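Local coordinates for protein SAM-dependent methyltransferase (Thiobacillus denitrificans, PDB 5EPE) that binds S-adenosyl-L-homocysteine and probably transfers methyl groups from S-adenosylmethionine to an acceptor substrate, at residues Gly117-Thr122 and Met138-Trp143; Arg194-Lys199 and Ser224-Arg229; Arg205-Asn210 and Glu214-Val219. All blocks are in the same frame, centred on the assembly; numbering follows the deposited sequence. Where two conformers were deposited one is given.

In the fold
From the N terminus, the chain first lays down the first parallel strands of a Rossmann-like sheet. Interaction 1 then closes a short loop, packing the start of helix 119-127 on strand 134-143, next to strand 104-110. Only after it is complete does the chain enter the two long helices 189-209 and 216-237, inserted between the sheet strands 179-186 and 238-247. Interaction 3 closes the short loop joining these helices, and it is nested inside the longer loop closed by interaction 2, farther down the same pair. The centres of interactions 2 and 3 lie about 16 Å apart, and both border the third subunit; interaction 1 stands apart in the sheet domain.

Interaction 1: residues Gly117-Thr122 and Met138-Trp143; sequences GGVAGT and MGEPFW
Val119 and Thr122, on the first turn of helix 119-127, pack against Met138 and Glu140 of strand 134-143. The helix connects strand 104-110 to its parallel neighbour 134-143, so the contact lies inside a beta-alpha-beta crossover of the Rossmann-like methyltransferase fold.

The apolar part centres on Met138, present as selenomethionine. Its chain is bent at both chi2 (-62°) and chi3 (-68°), a curl that carries the terminal methyl CE back against the helix. There Met138 CE lies 3.8 Å from Thr122 CG2 and 4.0 Å from Val119 CG1, while Thr122 CG2 is also 3.8 Å from Met138 SE. A long, flexible, unbranched side chain suits this place because it can mould itself to the two beta-branched residues it meets; Ile123 and Leu126 of the same helix and Leu245 of strand 238-247 complete its surroundings. Met138 CE also rests 3.8 Å from Val119 O, a van der Waals contact with the backbone.

Backbone geometry sets where the helix begins. Gly118 is the N-cap residue, and its O accepts the amide of Thr122 N at 2.9 Å, closing the first helical turn. Its backbone angles would press a side chain against the carbonyl oxygen before it, which calls for glycine.

The remaining meeting is of a methyl with a carboxylate. Glu140 is buried, and its OE1 is satisfied by a hydrogen bond with Ser113 OG; Ser113 directly precedes Trp114 in sequence, and Trp114 binds S-adenosyl-L-homocysteine. Phe170 of helix 167-177 packs on the same glutamate, and Phe174 on Val119. Val119 and Glu140 run past each other in opposite directions, and Val119 CG2 ends up over a face of the carboxylate, 3.5 Å from Glu140 CD.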
loop_
_atom_site.group_PDB
_atom_site.type_symbol
_atom_site.label_atom_id
_atom_site.label_comp_id
_atom_site.label_asym_id
_atom_site.label_seq_id
_atom_site.Cartn_x
_atom_site.Cartn_y
_atom_site.Cartn_z
ATOM N N GLY A 117 24.598 28.790 17.914
ATOM C CA GLY A 117 23.406 28.158 18.426
ATOM C C GLY A 117 22.404 27.794 17.384
ATOM O O GLY A 117 21.219 27.730 17.686
ATOM N N GLY A 118 22.845 27.568 16.148
ATOM C CA GLY A 118 21.988 27.062 15.123
ATOM C C GLY A 118 22.047 27.916 13.872
ATOM O O GLY A 118 22.782 28.884 13.787
ATOM N N VAL A 119 21.301 27.494 12.878
ATOM C CA VAL A 119 21.296 28.123 11.566
ATOM C C VAL A 119 20.936 29.599 11.632
ATOM O O VAL A 119 21.712 30.425 11.221
ATOM C CB VAL A 119 20.363 27.385 10.611
ATOM C CG1 VAL A 119 20.242 28.144 9.286
ATOM C CG2 VAL A 119 20.886 25.964 10.369
ATOM N N ALA A 120 19.812 29.943 12.286
ATOM C CA ALA A 120 19.372 31.330 12.361
ATOM C C ALA A 120 20.332 32.186 13.100
ATOM O O ALA A 120 20.637 33.319 12.667
ATOM C CB ALA A 120 18.014 31.429 13.004
ATOM N N GLY A 121 20.845 31.671 14.222
ATOM C CA GLY A 121 21.812 32.437 14.997
ATOM C C GLY A 121 23.081 32.719 14.210
ATOM O O GLY A 121 23.681 33.843 14.271
ATOM N N THR A 122 23.531 31.699 13.486
ATOM C CA THR A 122 24.754 31.825 12.701
ATOM C C THR A 122 24.588 32.809 11.553
ATOM O O THR A 122 25.485 33.601 11.295
ATOM C CB THR A 122 25.212 30.453 12.212
ATOM O OG1 THR A 122 25.520 29.633 13.345
ATOM C CG2 THR A 122 26.488 30.567 11.388
HETATM N N MSE A 138 25.874 28.936 4.019
HETATM C CA MSE A 138 25.572 27.981 5.103
HETATM C C MSE A 138 25.646 26.578 4.551
HETATM O O MSE A 138 24.970 26.255 3.576
HETATM C CB MSE A 138 24.151 28.227 5.623
HETATM C CG MSE A 138 23.963 29.622 6.274
HETATM SE SE MSE A 138 25.123 29.847 7.884
HETATM C CE MSE A 138 24.232 28.562 9.006
ATOM N N GLY A 139 26.458 25.739 5.175
ATOM C CA GLY A 139 26.642 24.341 4.807
ATOM C C GLY A 139 25.865 23.546 5.877
ATOM O O GLY A 139 26.175 23.619 7.077
ATOM N N GLU A 140 24.828 22.814 5.441
ATOM C CA GLU A 140 23.874 22.220 6.386
ATOM C C GLU A 140 23.263 20.912 5.867
ATOM O O GLU A 140 23.018 20.791 4.653
ATOM C CB GLU A 140 22.717 23.201 6.684
ATOM C CG GLU A 140 23.079 24.465 7.476
ATOM C CD GLU A 140 23.447 24.125 8.899
ATOM O OE1 GLU A 140 24.299 24.855 9.476
ATOM O OE2 GLU A 140 22.853 23.163 9.462
ATOM N N PRO A 141 22.948 19.985 6.808
ATOM C CA PRO A 141 22.152 18.814 6.483
ATOM C C PRO A 141 20.666 19.038 6.347
ATOM O O PRO A 141 20.078 20.043 6.830
ATOM C CB PRO A 141 22.484 17.812 7.618
ATOM C CG PRO A 141 22.944 18.675 8.767
ATOM C CD PRO A 141 23.285 20.042 8.241
ATOM N N PHE A 142 20.045 18.120 5.608
ATOM C CA PHE A 142 18.605 18.103 5.403
ATOM C C PHE A 142 18.217 16.660 5.092
ATOM O O PHE A 142 19.121 15.829 4.886
ATOM C CB PHE A 142 18.199 19.128 4.317
ATOM C CG PHE A 142 18.766 18.848 2.973
ATOM C CD1 PHE A 142 18.134 18.018 2.091
ATOM C CD2 PHE A 142 19.999 19.374 2.610
ATOM C CE1 PHE A 142 18.683 17.704 0.875
ATOM C CE2 PHE A 142 20.544 19.094 1.351
ATOM C CZ PHE A 142 19.900 18.236 0.492
ATOM N N TRP A 143 16.926 16.314 5.072
ATOM C CA TRP A 143 16.522 14.956 4.666
ATOM C C TRP A 143 16.487 14.820 3.137
ATOM O O TRP A 143 15.780 15.527 2.450
ATOM C CB TRP A 143 15.155 14.564 5.256
ATOM C CG TRP A 143 15.131 14.463 6.736
ATOM C CD1 TRP A 143 14.269 15.144 7.605
ATOM C CD2 TRP A 143 15.985 13.675 7.587
ATOM N NE1 TRP A 143 14.528 14.775 8.917
ATOM C CE2 TRP A 143 15.570 13.893 8.929
ATOM C CE3 TRP A 143 17.018 12.757 7.352
ATOM C CZ2 TRP A 143 16.221 13.296 10.027
ATOM C CZ3 TRP A 143 17.651 12.142 8.470
ATOM C CH2 TRP A 143 17.258 12.438 9.766
#

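Interaction 2: residues Arg194-Lys199 and Ser224-Arg229; sequences RYEAAK and SSEPER
Glu196 OE1 is gripped by two groups: Lys199 NZ at 3.0 Å, in a salt bridge one turn on along the same helix, and a water at 2.7 Å, which donates to it. The ammonium comes from above the carboxylate plane, 44° out of it. The same water gives its other proton to Glu226 OE1, so it bridges two carboxylates whose OE1 atoms are 4.2 Å apart and would otherwise probably repel each other. A second water accepts from Arg229 NH1 at 2.7 Å and donates to Glu196 OE2, linking opposite charges that stand too far apart for a direct salt bridge.

The contact joins helices 189-209 and 216-237, a helical hairpin inserted between two sheet strands. Where Glu196 faces Glu226 and Arg229, water carries the link, while Trp200 of the first helix packs directly on Glu226 and Pro227. Glutamate and arginine suit this water-filled interface, being long enough to reach into it and polar enough to hold the water.

On the second helix, Arg229 takes Glu226 side-on. NE bonds to OE2, and NH1 of Arg229 donates to the syn lone pair of Glu226 OE1 at 2.9 Å; both oxygens lie close to the guanidinium plane, which fixes the carboxylate's rotation. Arg229 NH2 is held by Thr234 OG1, so the arginine is fixed on its far side too. On the first helix, the Lys199 chain is extended beyond CB, and its CE lies 3.4 Å above the plane of the Tyr195 ring, toward the rim, before NZ reaches the carboxylate.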
loop_
_atom_site.group_PDB
_atom_site.type_symbol
_atom_site.label_atom_id
_atom_site.label_comp_id
_atom_site.label_asym_id
_atom_site.label_seq_id
_atom_site.Cartn_x
_atom_site.Cartn_y
_atom_site.Cartn_z
ATOM N N ARG A 194 32.973 9.891 -0.004
ATOM C CA ARG A 194 34.312 10.480 0.209
ATOM C C ARG A 194 34.566 10.921 1.627
ATOM O O ARG A 194 35.649 10.627 2.180
ATOM C CB ARG A 194 34.651 11.675 -0.713
ATOM C CG ARG A 194 34.694 11.390 -2.210
ATOM C CD ARG A 194 35.883 10.552 -2.641
ATOM N NE ARG A 194 35.545 9.150 -2.356
ATOM C CZ ARG A 194 36.198 8.325 -1.527
ATOM N NH1 ARG A 194 35.690 7.099 -1.331
ATOM N NH2 ARG A 194 37.292 8.708 -0.846
ATOM N N TYR A 195 33.604 11.620 2.209
ATOM C CA TYR A 195 33.693 12.062 3.571
ATOM C C TYR A 195 33.735 10.885 4.605
ATOM O O TYR A 195 34.611 10.865 5.493
ATOM C CB TYR A 195 32.548 13.037 3.885
ATOM C CG TYR A 195 32.475 13.422 5.313
ATOM C CD1 TYR A 195 33.549 14.083 5.910
ATOM C CD2 TYR A 195 31.385 13.076 6.083
ATOM C CE1 TYR A 195 33.526 14.421 7.217
ATOM C CE2 TYR A 195 31.349 13.387 7.401
ATOM C CZ TYR A 195 32.431 14.056 7.953
ATOM O OH TYR A 195 32.428 14.344 9.267
ATOM N N GLU A 196 32.818 9.920 4.485
ATOM C CA GLU A 196 32.684 8.851 5.444
ATOM C C GLU A 196 33.713 7.760 5.259
ATOM O O GLU A 196 34.381 7.362 6.224
ATOM C CB GLU A 196 31.266 8.270 5.434
ATOM C CG GLU A 196 30.231 9.290 5.920
ATOM C CD GLU A 196 30.312 9.649 7.412
ATOM O OE1 GLU A 196 31.163 9.112 8.175
ATOM O OE2 GLU A 196 29.485 10.502 7.817
ATOM N N ALA A 197 33.869 7.273 4.033
ATOM C CA ALA A 197 34.766 6.149 3.792
ATOM C C ALA A 197 36.208 6.414 4.061
ATOM O O ALA A 197 36.967 5.506 4.496
ATOM C CB ALA A 197 34.568 5.565 2.413
ATOM N N ALA A 198 36.623 7.645 3.832
ATOM C CA ALA A 198 38.006 8.017 4.121
ATOM C C ALA A 198 38.316 7.892 5.583
ATOM O O ALA A 198 39.475 7.691 5.939
ATOM C CB ALA A 198 38.297 9.462 3.650
ATOM N N LYS A 199 37.311 8.060 6.451
ATOM C CA LYS A 199 37.540 7.892 7.886
ATOM C C LYS A 199 37.935 6.469 8.222
ATOM O O LYS A 199 38.707 6.251 9.140
ATOM C CB LYS A 199 36.294 8.232 8.685
ATOM C CG LYS A 199 35.797 9.661 8.535
ATOM C CD LYS A 199 34.483 9.816 9.300
ATOM C CE LYS A 199 33.884 11.191 9.097
ATOM N NZ LYS A 199 32.602 11.196 9.860
ATOM N N SER A 224 34.380 -1.307 12.882
ATOM C CA SER A 224 33.539 -2.457 12.670
ATOM C C SER A 224 32.110 -2.112 12.241
ATOM O O SER A 224 31.581 -2.697 11.319
ATOM C CB SER A 224 33.403 -3.250 13.987
ATOM O OG SER A 224 34.628 -3.857 14.286
ATOM N N SER A 225 31.533 -1.117 12.892
ATOM C CA SER A 225 30.102 -0.827 12.695
ATOM C C SER A 225 29.801 0.227 11.622
ATOM O O SER A 225 28.705 0.229 11.037
ATOM C CB SER A 225 29.471 -0.408 14.027
ATOM O OG SER A 225 30.041 0.783 14.488
ATOM N N GLU A 226 30.764 1.092 11.325
ATOM C CA GLU A 226 30.448 2.243 10.518
ATOM C C GLU A 226 29.966 1.999 9.076
ATOM O O GLU A 226 29.087 2.727 8.672
ATOM C CB GLU A 226 31.576 3.289 10.536
ATOM C CG GLU A 226 31.445 4.236 11.722
ATOM C CD GLU A 226 30.213 5.129 11.599
ATOM O OE1 GLU A 226 29.990 5.783 10.525
ATOM O OE2 GLU A 226 29.431 5.149 12.577
ATOM N N PRO A 227 30.630 1.113 8.292
ATOM C CA PRO A 227 30.242 1.019 6.887
ATOM C C PRO A 227 28.749 0.661 6.784
ATOM O O PRO A 227 28.043 1.262 6.011
ATOM C CB PRO A 227 31.161 -0.071 6.332
ATOM C CG PRO A 227 32.430 0.100 7.164
ATOM C CD PRO A 227 31.910 0.411 8.528
ATOM N N GLU A 228 28.316 -0.312 7.584
ATOM C CA GLU A 228 26.894 -0.754 7.515
ATOM C C GLU A 228 25.967 0.264 8.030
ATOM O O GLU A 228 24.920 0.450 7.403
ATOM C CB GLU A 228 26.651 -2.058 8.290
ATOM C CG GLU A 228 27.203 -3.220 7.573
ATOM C CD GLU A 228 27.479 -4.353 8.547
ATOM O OE1 GLU A 228 28.669 -4.641 8.712
ATOM O OE2 GLU A 228 26.530 -4.986 9.111
ATOM N N ARG A 229 26.329 0.926 9.128
ATOM C CA ARG A 229 25.526 2.012 9.668
ATOM C C ARG A 229 25.348 3.122 8.614
ATOM O O ARG A 229 24.231 3.618 8.393
ATOM C CB ARG A 229 26.166 2.665 10.923
ATOM C CG ARG A 229 25.265 3.738 11.605
ATOM C CD ARG A 229 25.882 5.010 12.273
ATOM N NE ARG A 229 26.847 5.715 11.431
ATOM C CZ ARG A 229 26.567 6.546 10.408
ATOM N NH1 ARG A 229 27.576 7.068 9.684
ATOM N NH2 ARG A 229 25.296 6.866 10.091
HETATM O O HOH W 1 32.022 6.663 8.754
HETATM O O HOH W 2 27.199 9.446 8.547
#

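Interaction 3: residues Arg205-Asn210 and Glu214-Val219; sequences RWLDAN and ELAEEV
In Trp206 (chi1 -176°) and Leu207 (chi1 -154°) alike, CG lies anti to the backbone N, and this sends the indole and the isobutyl group out from the end of helix 189-209 toward the start of helix 216-237. The two helices form a helical hairpin, and their side chains meet just inside its connecting loop. The six-membered part of the indole does the touching: Trp206 CZ3 packs 3.8 Å from Val219 CG2, its edge meets Ala216 CA, and CH2 reaches Leu215 CB at 4.0 Å. Leu207 fills the neighbouring side, with CD1 3.8 Å from Ala216 CB. Alanine suits the centre because its small side chain lets the helices approach closely, while Val219 sets CG2 against the indole and CG1 between the indole and Leu207. Ile9 of helix 5-11 also packs on the indole. With an alanine in place of Trp206, a gap would probably open beside Val219 and Leu215, and the Asn210 amide would lose its aromatic backing. That amide closes the helix end: Asn210 ND2 lies over one indole face, toward the rim, and donates to Trp206 O at 2.8 Å.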
loop_
_atom_site.group_PDB
_atom_site.type_symbol
_atom_site.label_atom_id
_atom_site.label_comp_id
_atom_site.label_asym_id
_atom_site.label_seq_id
_atom_site.Cartn_x
_atom_site.Cartn_y
_atom_site.Cartn_z
ATOM N N ARG A 205 44.501 2.478 9.951
ATOM C CA ARG A 205 45.931 2.771 10.034
ATOM C C ARG A 205 46.320 3.324 11.401
ATOM O O ARG A 205 47.373 3.011 11.927
ATOM C CB ARG A 205 46.325 3.745 8.935
ATOM C CG ARG A 205 46.368 3.053 7.577
ATOM C CD ARG A 205 46.659 4.012 6.452
ATOM N NE ARG A 205 46.817 3.246 5.234
ATOM C CZ ARG A 205 47.160 3.755 4.063
ATOM N NH1 ARG A 205 47.383 5.039 3.961
ATOM N NH2 ARG A 205 47.274 2.959 2.994
ATOM N N TRP A 206 45.467 4.146 11.986
ATOM C CA TRP A 206 45.708 4.611 13.373
ATOM C C TRP A 206 45.715 3.452 14.382
ATOM O O TRP A 206 46.609 3.334 15.229
ATOM C CB TRP A 206 44.672 5.667 13.775
ATOM C CG TRP A 206 44.935 6.234 15.113
ATOM C CD1 TRP A 206 45.736 7.293 15.413
ATOM C CD2 TRP A 206 44.411 5.742 16.341
ATOM N NE1 TRP A 206 45.718 7.511 16.786
ATOM C CE2 TRP A 206 44.919 6.556 17.373
ATOM C CE3 TRP A 206 43.551 4.683 16.674
ATOM C CZ2 TRP A 206 44.570 6.361 18.711
ATOM C CZ3 TRP A 206 43.204 4.486 18.033
ATOM C CH2 TRP A 206 43.714 5.321 19.018
ATOM N N LEU A 207 44.747 2.581 14.249
ATOM C CA LEU A 207 44.581 1.431 15.135
ATOM C C LEU A 207 45.755 0.454 15.086
ATOM O O LEU A 207 46.282 0.022 16.143
ATOM C CB LEU A 207 43.294 0.751 14.733
ATOM C CG LEU A 207 42.517 -0.056 15.722
ATOM C CD1 LEU A 207 42.261 0.631 17.068
ATOM C CD2 LEU A 207 41.180 -0.319 15.024
ATOM N N ASP A 208 46.223 0.184 13.872
ATOM C CA ASP A 208 47.401 -0.635 13.636
ATOM C C ASP A 208 48.586 -0.032 14.343
ATOM O O ASP A 208 49.386 -0.762 14.880
ATOM C CB ASP A 208 47.737 -0.708 12.145
ATOM C CG ASP A 208 46.751 -1.582 11.327
ATOM O OD1 ASP A 208 45.877 -2.272 11.947
ATOM O OD2 ASP A 208 46.854 -1.577 10.050
ATOM N N ALA A 209 48.711 1.293 14.331
ATOM C CA ALA A 209 49.830 1.960 15.000
ATOM C C ALA A 209 49.675 2.165 16.509
ATOM O O ALA A 209 50.684 2.381 17.200
ATOM C CB ALA A 209 50.100 3.305 14.357
ATOM N N ASN A 210 48.449 2.157 17.027
ATOM C CA ASN A 210 48.173 2.543 18.420
ATOM C C ASN A 210 47.352 1.486 19.161
ATOM O O ASN A 210 46.323 1.804 19.760
ATOM C CB ASN A 210 47.461 3.890 18.427
ATOM C CG ASN A 210 48.314 5.006 17.852
ATOM O OD1 ASN A 210 49.105 5.585 18.571
ATOM N ND2 ASN A 210 48.202 5.280 16.557
ATOM N N GLU A 214 44.291 4.382 24.849
ATOM C CA GLU A 214 43.047 4.399 25.611
ATOM C C GLU A 214 41.818 4.439 24.699
ATOM O O GLU A 214 40.804 3.894 25.068
ATOM C CB GLU A 214 43.002 5.574 26.633
ATOM C CG GLU A 214 42.914 6.991 26.041
ATOM C CD GLU A 214 42.995 8.099 27.112
ATOM O OE1 GLU A 214 43.937 8.077 27.918
ATOM O OE2 GLU A 214 42.126 9.003 27.164
ATOM N N LEU A 215 41.917 5.078 23.536
ATOM C CA LEU A 215 40.839 5.073 22.531
ATOM C C LEU A 215 40.771 3.867 21.531
ATOM O O LEU A 215 39.822 3.811 20.721
ATOM C CB LEU A 215 40.897 6.384 21.726
ATOM C CG LEU A 215 40.506 7.653 22.469
ATOM C CD1 LEU A 215 40.804 8.892 21.638
ATOM C CD2 LEU A 215 39.022 7.625 22.822
ATOM N N ALA A 216 41.739 2.939 21.560
ATOM C CA ALA A 216 41.784 1.827 20.588
ATOM C C ALA A 216 40.504 0.966 20.611
ATOM O O ALA A 216 40.028 0.522 19.562
ATOM C CB ALA A 216 43.016 0.942 20.793
ATOM N N GLU A 217 39.968 0.729 21.807
ATOM C CA GLU A 217 38.754 -0.053 21.955
ATOM C C GLU A 217 37.565 0.640 21.260
ATOM O O GLU A 217 36.888 0.017 20.462
ATOM C CB GLU A 217 38.486 -0.277 23.430
ATOM C CG GLU A 217 37.499 -1.389 23.718
ATOM C CD GLU A 217 37.497 -1.793 25.191
ATOM O OE1 GLU A 217 38.552 -2.275 25.683
ATOM O OE2 GLU A 217 36.444 -1.620 25.862
ATOM N N GLU A 218 37.384 1.942 21.516
ATOM C CA GLU A 218 36.326 2.743 20.908
ATOM C C GLU A 218 36.439 2.811 19.370
ATOM O O GLU A 218 35.434 2.659 18.650
ATOM C CB GLU A 218 36.317 4.170 21.513
ATOM C CG GLU A 218 35.453 5.170 20.771
ATOM N N VAL A 219 37.651 3.059 18.883
ATOM C CA VAL A 219 37.921 3.149 17.462
ATOM C C VAL A 219 37.677 1.823 16.731
ATOM O O VAL A 219 37.114 1.791 15.617
ATOM C CB VAL A 219 39.350 3.690 17.172
ATOM C CG1 VAL A 219 39.725 3.577 15.683
ATOM C CG2 VAL A 219 39.441 5.142 17.600
#